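Local coordinates for protein glycoside Hydrolase (Bacteroides uniformis, PDB 5T99) that binds d-galacto-isofagomine in its pocket and probably hydrolyses galactosidic linkages as a family 2 glycoside hydrolase of an agarose-degrading pathway, at residues F217-V231 and P265-G277. Numbering follows the deposited sequence.
Sequences FNIRHSIINAQGETV and PYMYKLKTEIYDG
Asn218 and Tyr275 open a ladder of four antiparallel hydrogen-bonded pairs, continued by Arg220 with Glu273, Ser222 with Lys271 and Ile224 with Lys269. Each pair exchanges two backbone bonds, such as Lys271 N to Ser222 O at 2.8 Å. Beyond the ladder, the type I turn Asn225–Gly228 is caught by a side chain: Ala226 N donates to Tyr266 OH (2.9 Å, 168° at the hydrogen), while Ala226 CB rests against CZ of that ring.

Among the side chains of Ile219, His221, Ile223, Leu270, Thr272 and Ile274, one polar pair is buried. His221 ND1 and Thr272 OG1 share a 2.8 Å hydrogen bond in which either may donate, the hydroxyl lying at the imidazole edge, and Ile219 CG2 sits over one ring face. Ile219 CG1 touches Ile274 CD1 at 3.8 Å.

On the reverse face, Tyr275 OH lies above the Arg220 guanidinium, toward its rim, at an angle too poor for a hydrogen bond. Arg220 NH1 and Glu273 OE1 form a long, out-of-plane salt bridge (3.8 Å); a water donates to OE1 and accepts weakly from NH1.

This sheet of the family 2 β-sandwich domain is thus two-faced: largely apolar toward strands 198-209 and 245-255, mixed outside, where charged and polar groups flank Ile224.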
loop_
_atom_site.group_PDB
_atom_site.type_symbol
_atom_site.label_atom_id
_atom_site.label_comp_id
_atom_site.label_asym_id
_atom_site.label_seq_id
_atom_site.Cartn_x
_atom_site.Cartn_y
_atom_site.Cartn_z
ATOM N N PHE A 217 39.348 7.462 -1.739
ATOM C CA PHE A 217 38.437 7.490 -2.888
ATOM C C PHE A 217 37.634 8.775 -2.902
ATOM O O PHE A 217 37.195 9.243 -1.853
ATOM C CB PHE A 217 37.515 6.279 -2.850
ATOM C CG PHE A 217 38.245 4.974 -2.659
ATOM C CD1 PHE A 217 39.014 4.441 -3.681
ATOM C CD2 PHE A 217 38.185 4.293 -1.450
ATOM C CE1 PHE A 217 39.695 3.245 -3.512
ATOM C CE2 PHE A 217 38.870 3.096 -1.272
ATOM C CZ PHE A 217 39.620 2.573 -2.308
ATOM N N ASN A 218 37.460 9.350 -4.090
ATOM C CA ASN A 218 36.675 10.573 -4.244
ATOM C C ASN A 218 35.214 10.241 -4.513
ATOM O O ASN A 218 34.903 9.230 -5.130
ATOM C CB ASN A 218 37.250 11.467 -5.355
ATOM C CG ASN A 218 38.545 12.156 -4.942
ATOM O OD1 ASN A 218 38.786 12.407 -3.765
ATOM N ND2 ASN A 218 39.383 12.470 -5.916
ATOM N N ILE A 219 34.336 11.108 -4.027
ATOM C CA ILE A 219 32.898 10.931 -4.149
ATOM C C ILE A 219 32.333 12.183 -4.788
ATOM O O ILE A 219 32.625 13.277 -4.323
ATOM C CB ILE A 219 32.228 10.746 -2.770
ATOM C CG1 ILE A 219 32.814 9.533 -2.036
ATOM C CG2 ILE A 219 30.713 10.591 -2.911
ATOM C CD1 ILE A 219 32.589 9.562 -0.540
ATOM N N ARG A 220 31.530 12.015 -5.841
ATOM C CA ARG A 220 30.841 13.123 -6.485
ATOM C C ARG A 220 29.337 12.921 -6.435
ATOM O O ARG A 220 28.793 12.053 -7.129
ATOM C CB ARG A 220 31.279 13.270 -7.933
ATOM C CG ARG A 220 30.774 14.547 -8.577
ATOM C CD ARG A 220 31.004 14.542 -10.073
ATOM N NE ARG A 220 32.427 14.424 -10.387
ATOM C CZ ARG A 220 32.919 14.116 -11.588
ATOM N NH1 ARG A 220 32.114 13.895 -12.626
ATOM N NH2 ARG A 220 34.236 14.028 -11.750
ATOM N N HIS A 221 28.679 13.757 -5.631
ATOM C CA HIS A 221 27.219 13.795 -5.530
ATOM C C HIS A 221 26.631 14.803 -6.506
ATOM O O HIS A 221 26.826 16.005 -6.324
ATOM C CB HIS A 221 26.791 14.203 -4.123
ATOM C CG HIS A 221 27.196 13.236 -3.064
ATOM N ND1 HIS A 221 26.815 11.913 -3.084
ATOM C CD2 HIS A 221 27.923 13.407 -1.934
ATOM C CE1 HIS A 221 27.309 11.302 -2.023
ATOM N NE2 HIS A 221 27.984 12.187 -1.306
ATOM N N SER A 222 25.903 14.315 -7.509
ATOM C CA SER A 222 25.118 15.167 -8.407
ATOM C C SER A 222 23.631 15.150 -8.014
ATOM O O SER A 222 22.979 14.091 -8.045
ATOM C CB SER A 222 25.283 14.715 -9.859
ATOM O OG SER A 222 26.633 14.826 -10.258
ATOM N N ILE A 223 23.118 16.325 -7.640
ATOM C CA ILE A 223 21.721 16.498 -7.274
ATOM C C ILE A 223 20.970 16.959 -8.498
ATOM O O ILE A 223 21.250 18.021 -9.044
ATOM C CB ILE A 223 21.545 17.483 -6.110
ATOM C CG1 ILE A 223 22.150 16.852 -4.850
ATOM C CG2 ILE A 223 20.067 17.785 -5.888
ATOM C CD1 ILE A 223 22.236 17.774 -3.662
ATOM N N ILE A 224 20.002 16.147 -8.913
ATOM C CA ILE A 224 19.353 16.299 -10.209
ATOM C C ILE A 224 17.884 16.627 -9.974
ATOM O O ILE A 224 17.204 15.973 -9.170
ATOM C CB ILE A 224 19.499 15.010 -11.035
ATOM C CG1 ILE A 224 20.986 14.696 -11.281
ATOM C CG2 ILE A 224 18.726 15.106 -12.346
ATOM C CD1 ILE A 224 21.217 13.282 -11.788
ATOM N N ASN A 225 17.408 17.644 -10.685
ATOM C CA ASN A 225 16.025 18.114 -10.555
ATOM C C ASN A 225 15.054 17.265 -11.378
ATOM O O ASN A 225 15.465 16.319 -12.064
ATOM C CB ASN A 225 15.910 19.645 -10.828
ATOM C CG ASN A 225 16.047 20.036 -12.300
ATOM O OD1 ASN A 225 16.042 19.208 -13.212
ATOM N ND2 ASN A 225 16.173 21.330 -12.527
ATOM N N ALA A 226 13.773 17.613 -11.280
ATOM C CA ALA A 226 12.693 16.938 -11.985
ATOM C C ALA A 226 12.815 16.931 -13.510
ATOM O O ALA A 226 12.283 16.016 -14.126
ATOM C CB ALA A 226 11.349 17.533 -11.579
ATOM N N GLN A 227 13.503 17.915 -14.111
ATOM C CA GLN A 227 13.718 17.928 -15.579
ATOM C C GLN A 227 14.965 17.155 -16.031
ATOM O O GLN A 227 15.290 17.179 -17.222
ATOM C CB GLN A 227 13.805 19.348 -16.190
ATOM C CG GLN A 227 13.114 20.500 -15.473
ATOM C CD GLN A 227 11.708 20.192 -15.041
ATOM O OE1 GLN A 227 11.004 19.401 -15.666
ATOM N NE2 GLN A 227 11.286 20.818 -13.956
ATOM N N GLY A 228 15.669 16.493 -15.109
ATOM C CA GLY A 228 16.900 15.763 -15.439
ATOM C C GLY A 228 18.186 16.583 -15.442
ATOM O O GLY A 228 19.236 16.039 -15.771
ATOM N N GLU A 229 18.131 17.861 -15.046
ATOM C CA GLU A 229 19.323 18.741 -15.044
ATOM C C GLU A 229 20.034 18.742 -13.677
ATOM O O GLU A 229 19.399 18.902 -12.631
ATOM C CB GLU A 229 18.957 20.184 -15.461
ATOM C CG GLU A 229 18.583 20.359 -16.947
ATOM C CD GLU A 229 19.792 20.426 -17.906
ATOM O OE1 GLU A 229 19.886 21.414 -18.664
ATOM O OE2 GLU A 229 20.655 19.511 -17.930
ATOM N N THR A 230 21.352 18.551 -13.693
ATOM C CA THR A 230 22.161 18.606 -12.480
ATOM C C THR A 230 22.219 20.051 -12.022
ATOM O O THR A 230 22.707 20.901 -12.762
ATOM C CB THR A 230 23.606 18.109 -12.707
ATOM O OG1 THR A 230 23.610 16.760 -13.199
ATOM C CG2 THR A 230 24.406 18.177 -11.405
ATOM N N VAL A 231 21.698 20.319 -10.826
ATOM C CA VAL A 231 21.628 21.687 -10.266
ATOM C C VAL A 231 22.625 21.959 -9.130
ATOM O O VAL A 231 22.795 23.103 -8.715
ATOM C CB VAL A 231 20.192 22.044 -9.807
ATOM C CG1 VAL A 231 19.216 21.879 -10.959
ATOM C CG2 VAL A 231 19.741 21.212 -8.596
ATOM N N PRO A 265 4.485 17.385 -4.516
ATOM C CA PRO A 265 5.420 16.362 -4.040
ATOM C C PRO A 265 6.657 16.244 -4.939
ATOM O O PRO A 265 6.893 15.220 -5.605
ATOM C CB PRO A 265 4.563 15.101 -4.062
ATOM C CG PRO A 265 3.643 15.321 -5.220
ATOM C CD PRO A 265 3.326 16.776 -5.202
ATOM N N TYR A 266 7.451 17.307 -4.918
ATOM C CA TYR A 266 8.591 17.432 -5.785
ATOM C C TYR A 266 9.739 16.538 -5.291
ATOM O O TYR A 266 10.105 16.591 -4.123
ATOM C CB TYR A 266 9.028 18.893 -5.837
ATOM C CG TYR A 266 10.041 19.174 -6.907
ATOM C CD1 TYR A 266 9.656 19.762 -8.118
ATOM C CD2 TYR A 266 11.395 18.854 -6.715
ATOM C CE1 TYR A 266 10.587 20.041 -9.104
ATOM C CE2 TYR A 266 12.339 19.125 -7.688
ATOM C CZ TYR A 266 11.935 19.717 -8.888
ATOM O OH TYR A 266 12.881 19.973 -9.860
ATOM N N MET A 267 10.300 15.754 -6.209
ATOM C CA MET A 267 11.351 14.797 -5.923
ATOM C C MET A 267 12.623 15.196 -6.640
ATOM O O MET A 267 12.582 15.630 -7.790
ATOM C CB MET A 267 10.941 13.408 -6.425
ATOM C CG MET A 267 9.775 12.784 -5.660
ATOM S SD MET A 267 10.164 12.553 -3.920
ATOM C CE MET A 267 11.351 11.213 -4.010
ATOM N N TYR A 268 13.741 15.044 -5.945
ATOM C CA TYR A 268 15.068 15.206 -6.522
ATOM C C TYR A 268 15.635 13.817 -6.701
ATOM O O TYR A 268 15.143 12.865 -6.110
ATOM C CB TYR A 268 15.977 16.025 -5.590
ATOM C CG TYR A 268 15.713 17.511 -5.583
ATOM C CD1 TYR A 268 16.371 18.360 -6.466
ATOM C CD2 TYR A 268 14.804 18.069 -4.700
ATOM C CE1 TYR A 268 16.138 19.733 -6.465
ATOM C CE2 TYR A 268 14.551 19.443 -4.686
ATOM C CZ TYR A 268 15.228 20.277 -5.563
ATOM O OH TYR A 268 14.992 21.630 -5.545
ATOM N N LYS A 269 16.673 13.722 -7.518
ATOM C CA LYS A 269 17.446 12.497 -7.715
ATOM C C LYS A 269 18.930 12.761 -7.400
ATOM O O LYS A 269 19.523 13.705 -7.932
ATOM C CB LYS A 269 17.281 12.009 -9.150
ATOM C CG LYS A 269 18.002 10.706 -9.483
ATOM C CD LYS A 269 17.741 10.259 -10.922
ATOM C CE LYS A 269 16.346 9.657 -11.081
ATOM N NZ LYS A 269 16.061 9.274 -12.501
ATOM N N LEU A 270 19.508 11.925 -6.534
ATOM C CA LEU A 270 20.927 11.990 -6.180
ATOM C C LEU A 270 21.695 10.928 -6.949
ATOM O O LEU A 270 21.424 9.743 -6.778
ATOM C CB LEU A 270 21.121 11.744 -4.680
ATOM C CG LEU A 270 22.556 11.530 -4.180
ATOM C CD1 LEU A 270 23.388 12.789 -4.412
ATOM C CD2 LEU A 270 22.567 11.118 -2.717
ATOM N N LYS A 271 22.662 11.351 -7.759
ATOM C CA LYS A 271 23.602 10.436 -8.408
ATOM C C LYS A 271 24.916 10.527 -7.656
ATOM O O LYS A 271 25.517 11.599 -7.585
ATOM C CB LYS A 271 23.779 10.848 -9.864
ATOM C CG LYS A 271 24.776 10.054 -10.724
ATOM C CD LYS A 271 25.171 10.898 -11.947
ATOM C CE LYS A 271 25.196 10.111 -13.241
ATOM N NZ LYS A 271 25.148 11.013 -14.434
ATOM N N THR A 272 25.356 9.415 -7.085
ATOM C CA THR A 272 26.614 9.360 -6.338
ATOM C C THR A 272 27.620 8.501 -7.113
ATOM O O THR A 272 27.358 7.325 -7.388
ATOM C CB THR A 272 26.402 8.798 -4.905
ATOM O OG1 THR A 272 25.533 9.670 -4.174
ATOM C CG2 THR A 272 27.724 8.671 -4.147
ATOM N N GLU A 273 28.764 9.095 -7.446
ATOM C CA GLU A 273 29.822 8.441 -8.219
ATOM C C GLU A 273 31.038 8.286 -7.320
ATOM O O GLU A 273 31.401 9.225 -6.604
ATOM C CB GLU A 273 30.157 9.269 -9.468
ATOM C CG GLU A 273 29.085 9.149 -10.552
ATOM C CD GLU A 273 29.144 10.222 -11.636
ATOM O OE1 GLU A 273 29.646 11.337 -11.391
ATOM O OE2 GLU A 273 28.643 9.960 -12.749
ATOM N N ILE A 274 31.629 7.093 -7.317
ATOM C CA ILE A 274 32.862 6.829 -6.584
ATOM C C ILE A 274 34.034 6.806 -7.564
ATOM O O ILE A 274 33.919 6.214 -8.648
ATOM C CB ILE A 274 32.788 5.477 -5.849
ATOM C CG1 ILE A 274 31.536 5.420 -4.959
ATOM C CG2 ILE A 274 34.059 5.222 -5.043
ATOM C CD1 ILE A 274 31.463 6.500 -3.904
ATOM N N TYR A 275 35.155 7.428 -7.186
ATOM C CA TYR A 275 36.362 7.426 -8.026
ATOM C C TYR A 275 37.568 6.923 -7.275
ATOM O O TYR A 275 37.756 7.250 -6.100
ATOM C CB TYR A 275 36.681 8.809 -8.592
ATOM C CG TYR A 275 35.619 9.333 -9.505
ATOM C CD1 TYR A 275 35.684 9.124 -10.883
ATOM C CD2 TYR A 275 34.530 10.033 -8.993
ATOM C CE1 TYR A 275 34.694 9.604 -11.717
ATOM C CE2 TYR A 275 33.542 10.510 -9.816
ATOM C CZ TYR A 275 33.616 10.296 -11.168
ATOM O OH TYR A 275 32.604 10.784 -11.964
ATOM N N ASP A 276 38.382 6.138 -7.988
ATOM C CA ASP A 276 39.705 5.709 -7.545
ATOM C C ASP A 276 40.684 6.405 -8.484
ATOM O O ASP A 276 40.876 5.971 -9.628
ATOM C CB ASP A 276 39.828 4.179 -7.632
ATOM C CG ASP A 276 41.113 3.642 -7.008
ATOM O OD1 ASP A 276 41.927 4.442 -6.488
ATOM O OD2 ASP A 276 41.303 2.400 -7.036
ATOM N N GLY A 277 41.276 7.498 -8.010
ATOM C CA GLY A 277 42.005 8.424 -8.870
ATOM C C GLY A 277 41.117 8.936 -10.000
ATOM O O GLY A 277 39.988 9.385 -9.768
HETATM O O HOH W 1 39.154 11.582 -8.394
HETATM O O HOH W 2 29.295 12.932 -13.528
HETATM O O HOH W 3 11.972 21.664 -11.549
#